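Local coordinates for N-acetylneuraminate lyase (Fusobacterium nucleatum subsp. nucleatum ATCC 25586, PDB 5ZKA), which is an enzyme of the dihydrodipicolinate synthetase family, built as a TIM barrel of parallel strands surrounded by helices, at residues I68-K73 against A102-K107; M160-F165 against R191-D196; M206-T211 against E235-S240. One frame throughout, in Å; residues are numbered along the deposited sequence.

Contact 1. Residues I68-K73 against A102-K107; sequences ISTEEK and AVELGK
Leu-105 reaches out from helix 99-112 and sets both of its methyls against the first turn of helix 70-84. Its CD1 lies 3.9 Å from Lys-73 CD, part way along an extended lysine chain that crosses the leucine at about a right angle. The other branch, Leu-105 CD2, is 4.1 Å from both Lys-73 CB and Thr-70 CG2. With chi1 at -56°, Thr-70 carries this methyl anti to its own backbone N, facing the neighbouring helix, and keeps OG1 beside that N. The same methyl stands 4.0 Å from Glu-104 OE2, at the end of an extended side chain running across it. Outside this apolar patch the polar ends find partners: Glu-101 OE2 accepts a hydrogen bond from Thr-70 OG1 and forms a salt bridge with Lys-73 NZ, while Glu-104 OE2 pairs with Lys-74. Further back, a capping box starts helix 70-84. Glu-72 N donates to Ser-69 OG at 3.1 Å, and Ser-69 N returns a nearly straight bond (175°) of 3.0 Å to Glu-72 OE1, an oxygen that also meets Arg-283. The two neighbouring barrel helices thus meet mainly through methyls and methylenes. The buried Lys-73 serves twice, its carbon chain packing on leucine while its ammonium is paired with a carboxylate, which would probably favour the charged form.

Contact 2. Residues M160-F165 against R191-D196; sequences MSLSQF and RKAFPD
In the helical layer of the TIM barrel, helix 162-169 and helix 184-193 lie side by side, and Phe-194, just past the end of helix 184-193, packs against Leu-162 and Phe-165 of the first turn of helix 162-169. One ring atom does most of the touching: Phe-194 CE2 is 3.9 Å from Leu-162 CD1 and also 3.9 Å from Phe-165 CB, both approaching the ring obliquely. Leu-162 and the Phe-194 side chain run antiparallel alongside one another. Leu-162 holds CG anti to its backbone N (chi1 -179°), which extends CD1 across to the ring and to Ala-193 CB, 4.2 Å away. Ala-193 CB also lies 3.7 Å above the plane of the Phe-194 ring, over its centre, so the aromatic is backed by its own chain neighbour. At the ring edge and in its plane, Leu-162 O is 4.0 Å from Phe-194 CZ. Phe-165 offers its CB here, whereas its ring turns away and receives Met-160 CG over one face. Phe-169 meets the Phe-194 ring at about 60° between planes, and Leu-162 packs on an acidic side chain of another subunit. The backbone behind the aromatic is held by Arg-191, whose NH1 is salt-bridged to Asp-216 and whose NH2 donates to Phe-194 O at 2.9 Å, with the oxygen almost in the guanidinium plane.

Contact 3. Residues M206-T211 against E235-S240; sequences MLLPAT and ELAKNS
Two torsions turn Leu-208 and Thr-211 onto Ala-237. In Leu-208, chi1 of 166° sets CG opposite the backbone N, and the branch then carries CD1 to 3.7 Å from Ala-237 CB. One turn later, Thr-211 has chi1 at -59°, which sends its methyl toward helix 223-237 and leaves the hydroxyl near its own backbone N. The methyl, Thr-211 CG2, comes equally close to Ala-237 CB, at 3.7 Å, and Thr-211 CB follows at 4.1 Å from the same alanine carbon. A single small methyl is therefore shared by a leucine branch and a threonine, consistent with the close approach of the backbones, Thr-211 CA and Ala-237 CA being 6.6 Å apart. Lys-238 joins through the start of its side chain, with CG 3.7 Å from Thr-211 CG2, and its chain, bent further out, crosses the threonine at about a right angle. The hydroxyl stays within its own helix. Thr-211 OG1 donates to Leu-207 O over 2.7 Å from above the carbonyl plane; the backbone N of Thr-211 donates there too, so Leu-207 O accepts two bonds, and the one from OG1 fixes the rotation of the side chain. In the segment 235-240, Asn-239 ND2 donates to Glu-235 O at 2.7 Å, the oxygen lying nearly in the amide plane, and ties the chain leaving helix 223-237 back to its last turn. Leu-208 also packs on Ile-233 and Leu-246 and on an apolar side chain of another subunit, while its backbone N donates to Gln-249. The arrangement is plain helix-to-helix packing in the outer layer of a TIM barrel, joining the short helix 207-212 before strand 217-220 to the end of helix 223-237 after it.

The three contacts follow one another along the chain, contact 1 closing before contact 2 opens and contact 2 before contact 3. Each joins helices of the layer around the parallel strands, and a strand lies between its two segments in sequence: 89-93, 174-176 and 217-220 respectively. Centres of contacts 2 and 3 are about 21 Å apart, those of contacts 1 and 2 about 29 Å, and those of contacts 1 and 3 about 35 Å, this last pair on opposite sides of the chain's centre. The contacts thus pack neighbouring parts of the helical layer together at separate places round the barrel. The modified Lys-178 follows strand 174-176, between the segments of contact 2.

Contact 1. Residues I68-K73 against A102-K107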
# COMPACT_ATOMS: atom_id res chain seq x y z
N ILE A 68 15.14 -4.87 26.70
CA ILE A 68 16.18 -4.44 27.63
C ILE A 68 15.55 -3.67 28.79
O ILE A 68 14.37 -3.31 28.77
CB ILE A 68 17.28 -3.61 26.93
CG1 ILE A 68 16.76 -2.21 26.60
CG2 ILE A 68 17.73 -4.29 25.64
CD1 ILE A 68 17.74 -1.35 25.83
N SER A 69 16.36 -3.43 29.81
CA SER A 69 15.87 -2.85 31.05
C SER A 69 15.76 -1.33 30.96
O SER A 69 16.35 -0.68 30.09
CB SER A 69 16.79 -3.22 32.22
OG SER A 69 18.01 -2.49 32.11
N THR A 70 15.00 -0.76 31.90
CA THR A 70 14.84 0.69 31.96
C THR A 70 16.19 1.39 32.07
O THR A 70 16.45 2.38 31.38
CB THR A 70 13.95 1.07 33.14
OG1 THR A 70 12.69 0.39 33.02
CG2 THR A 70 13.70 2.57 33.15
N GLU A 71 17.08 0.88 32.93
CA GLU A 71 18.39 1.51 33.07
C GLU A 71 19.20 1.37 31.78
O GLU A 71 19.93 2.29 31.40
CB GLU A 71 19.16 0.90 34.24
CG GLU A 71 18.63 1.33 35.61
CD GLU A 71 18.45 2.84 35.74
OE1 GLU A 71 19.45 3.54 36.00
OE2 GLU A 71 17.30 3.33 35.58
N GLU A 72 19.07 0.24 31.10
CA GLU A 72 19.77 0.06 29.84
C GLU A 72 19.23 1.01 28.78
O GLU A 72 20.00 1.57 28.00
CB GLU A 72 19.68 -1.40 29.41
CG GLU A 72 20.65 -2.28 30.20
CD GLU A 72 20.42 -3.78 30.06
OE1 GLU A 72 19.29 -4.19 29.73
OE2 GLU A 72 21.39 -4.54 30.27
N LYS A 73 17.90 1.23 28.76
CA LYS A 73 17.35 2.23 27.85
C LYS A 73 17.94 3.60 28.12
O LYS A 73 18.31 4.33 27.18
CB LYS A 73 15.83 2.29 27.98
CG LYS A 73 15.10 1.06 27.47
CD LYS A 73 13.65 1.06 28.01
CE LYS A 73 12.91 -0.23 27.68
NZ LYS A 73 11.45 -0.13 28.05
N ALA A 102 7.13 5.07 30.93
CA ALA A 102 7.14 5.96 29.78
C ALA A 102 7.34 7.41 30.21
O ALA A 102 8.10 8.16 29.58
CB ALA A 102 5.84 5.80 28.99
N VAL A 103 6.69 7.82 31.30
CA VAL A 103 6.86 9.18 31.80
C VAL A 103 8.26 9.37 32.38
O VAL A 103 8.91 10.39 32.14
CB VAL A 103 5.77 9.49 32.85
CG1 VAL A 103 6.13 10.75 33.63
CG2 VAL A 103 4.39 9.62 32.17
N GLU A 104 8.74 8.38 33.14
CA GLU A 104 10.09 8.46 33.70
C GLU A 104 11.13 8.61 32.60
O GLU A 104 12.02 9.47 32.68
CB GLU A 104 10.37 7.20 34.53
CG GLU A 104 11.77 7.14 35.10
CD GLU A 104 12.03 5.85 35.85
OE1 GLU A 104 11.06 5.25 36.37
OE2 GLU A 104 13.21 5.43 35.94
N LEU A 105 11.05 7.77 31.57
CA LEU A 105 11.99 7.86 30.46
C LEU A 105 11.82 9.17 29.69
O LEU A 105 12.80 9.77 29.23
CB LEU A 105 11.81 6.67 29.52
CG LEU A 105 12.26 5.29 29.99
CD1 LEU A 105 11.70 4.25 29.02
CD2 LEU A 105 13.77 5.20 30.03
N GLY A 106 10.58 9.62 29.52
CA GLY A 106 10.34 10.86 28.81
C GLY A 106 10.92 12.07 29.53
O GLY A 106 11.50 12.95 28.91
N LYS A 107 10.77 12.11 30.85
CA LYS A 107 11.40 13.19 31.61
C LYS A 107 12.91 13.11 31.52
O LYS A 107 13.60 14.14 31.39
CB LYS A 107 10.95 13.14 33.07
CG LYS A 107 9.47 13.43 33.29
CD LYS A 107 9.15 13.57 34.78
CE LYS A 107 7.67 13.84 35.01
NZ LYS A 107 7.23 13.53 36.41

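Contact 2. Residues M160-F165 against R191-D196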
# COMPACT_ATOMS: atom_id res chain seq x y z
N MET A 160 -5.70 2.01 14.35
CA MET A 160 -6.21 3.33 14.69
C MET A 160 -6.98 3.91 13.51
O MET A 160 -6.48 3.91 12.37
CB MET A 160 -5.06 4.26 15.07
CG MET A 160 -5.49 5.58 15.66
SD MET A 160 -4.49 5.97 17.12
CE MET A 160 -4.90 4.59 18.17
N SER A 161 -8.18 4.41 13.78
CA SER A 161 -9.07 4.99 12.78
C SER A 161 -8.69 6.44 12.48
O SER A 161 -7.96 7.09 13.23
CB SER A 161 -10.52 4.92 13.25
OG SER A 161 -10.88 6.11 13.94
N LEU A 162 -9.23 6.95 11.37
CA LEU A 162 -8.97 8.33 10.99
C LEU A 162 -9.50 9.32 12.03
O LEU A 162 -8.81 10.29 12.38
CB LEU A 162 -9.57 8.62 9.61
CG LEU A 162 -9.38 10.01 9.01
CD1 LEU A 162 -7.90 10.34 8.81
CD2 LEU A 162 -10.15 10.08 7.69
N SER A 163 -10.70 9.08 12.56
CA SER A 163 -11.23 9.97 13.59
C SER A 163 -10.45 9.86 14.89
O SER A 163 -10.36 10.83 15.66
CB SER A 163 -12.70 9.66 13.85
OG SER A 163 -12.86 8.30 14.24
N GLN A 164 -9.88 8.69 15.17
CA GLN A 164 -9.04 8.54 16.35
C GLN A 164 -7.74 9.33 16.21
O GLN A 164 -7.31 10.01 17.16
CB GLN A 164 -8.79 7.06 16.61
CG GLN A 164 -10.08 6.33 17.03
CD GLN A 164 -9.90 4.84 17.18
OE1 GLN A 164 -9.00 4.23 16.60
NE2 GLN A 164 -10.75 4.23 18.01
N PHE A 165 -7.10 9.29 15.03
CA PHE A 165 -5.95 10.17 14.80
C PHE A 165 -6.34 11.63 15.01
O PHE A 165 -5.58 12.40 15.61
CB PHE A 165 -5.38 9.98 13.39
CG PHE A 165 -4.42 8.83 13.27
CD1 PHE A 165 -3.20 8.84 13.93
CD2 PHE A 165 -4.74 7.73 12.48
CE1 PHE A 165 -2.30 7.78 13.81
CE2 PHE A 165 -3.86 6.66 12.35
CZ PHE A 165 -2.63 6.69 13.02
N ARG A 191 -2.90 12.13 5.54
CA ARG A 191 -2.19 13.25 4.92
C ARG A 191 -3.13 14.38 4.58
O ARG A 191 -2.82 15.56 4.81
CB ARG A 191 -1.44 12.78 3.66
CG ARG A 191 -0.84 13.92 2.82
CD ARG A 191 0.46 14.50 3.43
NE ARG A 191 0.22 15.16 4.72
CZ ARG A 191 1.16 15.39 5.62
NH1 ARG A 191 2.42 15.03 5.37
NH2 ARG A 191 0.84 15.97 6.78
N LYS A 192 -4.31 14.06 4.02
CA LYS A 192 -5.25 15.11 3.64
C LYS A 192 -5.88 15.76 4.86
O LYS A 192 -6.08 16.98 4.88
CB LYS A 192 -6.34 14.56 2.73
CG LYS A 192 -7.20 15.68 2.12
CD LYS A 192 -8.67 15.35 2.11
CE LYS A 192 -9.52 16.61 2.05
NZ LYS A 192 -8.98 17.62 1.09
N ALA A 193 -6.21 14.97 5.88
CA ALA A 193 -6.94 15.51 7.02
C ALA A 193 -6.07 16.36 7.94
O ALA A 193 -6.59 17.23 8.65
CB ALA A 193 -7.55 14.37 7.83
N PHE A 194 -4.76 16.12 7.96
CA PHE A 194 -3.84 16.77 8.90
C PHE A 194 -2.63 17.31 8.15
O PHE A 194 -1.51 16.82 8.31
CB PHE A 194 -3.43 15.78 9.99
CG PHE A 194 -4.58 15.00 10.56
CD1 PHE A 194 -5.54 15.62 11.35
CD2 PHE A 194 -4.72 13.65 10.30
CE1 PHE A 194 -6.62 14.91 11.87
CE2 PHE A 194 -5.80 12.93 10.80
CZ PHE A 194 -6.74 13.56 11.58
N PRO A 195 -2.83 18.33 7.30
CA PRO A 195 -1.70 18.87 6.53
C PRO A 195 -0.66 19.55 7.39
O PRO A 195 0.45 19.80 6.89
CB PRO A 195 -2.37 19.86 5.56
CG PRO A 195 -3.62 20.27 6.26
CD PRO A 195 -4.09 19.05 7.00
N ASP A 196 -0.96 19.86 8.65
CA ASP A 196 -0.01 20.55 9.52
C ASP A 196 0.85 19.59 10.33
O ASP A 196 1.73 20.05 11.06
CB ASP A 196 -0.75 21.50 10.47
CG ASP A 196 -1.78 20.78 11.33
OD1 ASP A 196 -2.38 19.79 10.84
OD2 ASP A 196 -2.00 21.20 12.49

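Contact 3. Residues M206-T211 against E235-S240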
# COMPACT_ATOMS: atom_id res chain seq x y z
N MET A 206 8.55 0.36 1.03
CA MET A 206 7.47 1.10 0.38
C MET A 206 7.71 2.61 0.47
O MET A 206 6.76 3.39 0.50
CB MET A 206 6.13 0.71 0.96
CG MET A 206 5.95 -0.81 0.94
SD MET A 206 4.30 -1.37 1.42
CE MET A 206 4.28 -0.91 3.14
N LEU A 207 8.98 3.02 0.47
CA LEU A 207 9.31 4.44 0.61
C LEU A 207 8.82 5.25 -0.57
O LEU A 207 8.29 6.36 -0.40
CB LEU A 207 10.83 4.60 0.77
CG LEU A 207 11.37 6.02 0.91
CD1 LEU A 207 10.69 6.76 2.07
CD2 LEU A 207 12.88 5.97 1.13
N LEU A 208 8.97 4.73 -1.79
CA LEU A 208 8.57 5.52 -2.96
C LEU A 208 7.07 5.77 -2.99
O LEU A 208 6.67 6.95 -3.13
CB LEU A 208 9.07 4.84 -4.24
CG LEU A 208 8.47 5.33 -5.55
CD1 LEU A 208 8.71 6.81 -5.77
CD2 LEU A 208 9.08 4.52 -6.69
N PRO A 209 6.19 4.77 -2.87
CA PRO A 209 4.75 5.10 -2.89
C PRO A 209 4.33 6.00 -1.74
O PRO A 209 3.44 6.85 -1.92
CB PRO A 209 4.06 3.72 -2.81
CG PRO A 209 5.13 2.76 -2.37
CD PRO A 209 6.42 3.32 -2.89
N ALA A 210 4.96 5.87 -0.58
CA ALA A 210 4.67 6.77 0.53
C ALA A 210 5.11 8.20 0.22
O ALA A 210 4.41 9.16 0.56
CB ALA A 210 5.36 6.27 1.80
N THR A 211 6.28 8.36 -0.42
CA THR A 211 6.77 9.71 -0.71
C THR A 211 5.79 10.49 -1.59
O THR A 211 5.56 11.69 -1.36
CB THR A 211 8.15 9.63 -1.36
OG1 THR A 211 9.03 8.95 -0.46
CG2 THR A 211 8.70 11.03 -1.62
N GLU A 235 14.30 12.07 -2.31
CA GLU A 235 14.53 13.34 -3.01
C GLU A 235 14.08 13.27 -4.46
O GLU A 235 13.47 14.21 -4.98
CB GLU A 235 16.00 13.74 -2.93
N LEU A 236 14.40 12.17 -5.15
CA LEU A 236 14.03 12.07 -6.56
C LEU A 236 12.51 12.08 -6.73
O LEU A 236 12.00 12.69 -7.67
CB LEU A 236 14.62 10.81 -7.18
CG LEU A 236 16.14 10.78 -7.33
CD1 LEU A 236 16.58 9.34 -7.49
CD2 LEU A 236 16.57 11.62 -8.51
N ALA A 237 11.79 11.41 -5.83
CA ALA A 237 10.34 11.33 -5.98
C ALA A 237 9.65 12.66 -5.71
O ALA A 237 8.59 12.93 -6.29
CB ALA A 237 9.76 10.24 -5.05
N LYS A 238 10.24 13.51 -4.86
CA LYS A 238 9.71 14.85 -4.63
C LYS A 238 10.11 15.86 -5.71
O LYS A 238 9.70 17.02 -5.63
CB LYS A 238 10.19 15.38 -3.27
CG LYS A 238 9.82 14.54 -2.05
CD LYS A 238 10.87 14.71 -0.95
CE LYS A 238 10.80 16.07 -0.31
NZ LYS A 238 9.40 16.53 -0.27
N ASN A 239 10.92 15.46 -6.69
CA ASN A 239 11.51 16.44 -7.60
C ASN A 239 11.46 15.96 -9.05
O ASN A 239 12.40 16.17 -9.82
CB ASN A 239 12.95 16.77 -7.21
CG ASN A 239 13.03 17.60 -5.94
OD1 ASN A 239 12.84 18.82 -5.97
ND2 ASN A 239 13.32 16.94 -4.81
N SER A 240 10.35 15.32 -9.42
CA SER A 240 10.00 15.03 -10.82
C SER A 240 10.99 14.06 -11.47
O SER A 240 11.31 14.18 -12.66
CB SER A 240 9.89 16.32 -11.65
OG SER A 240 9.10 17.28 -10.97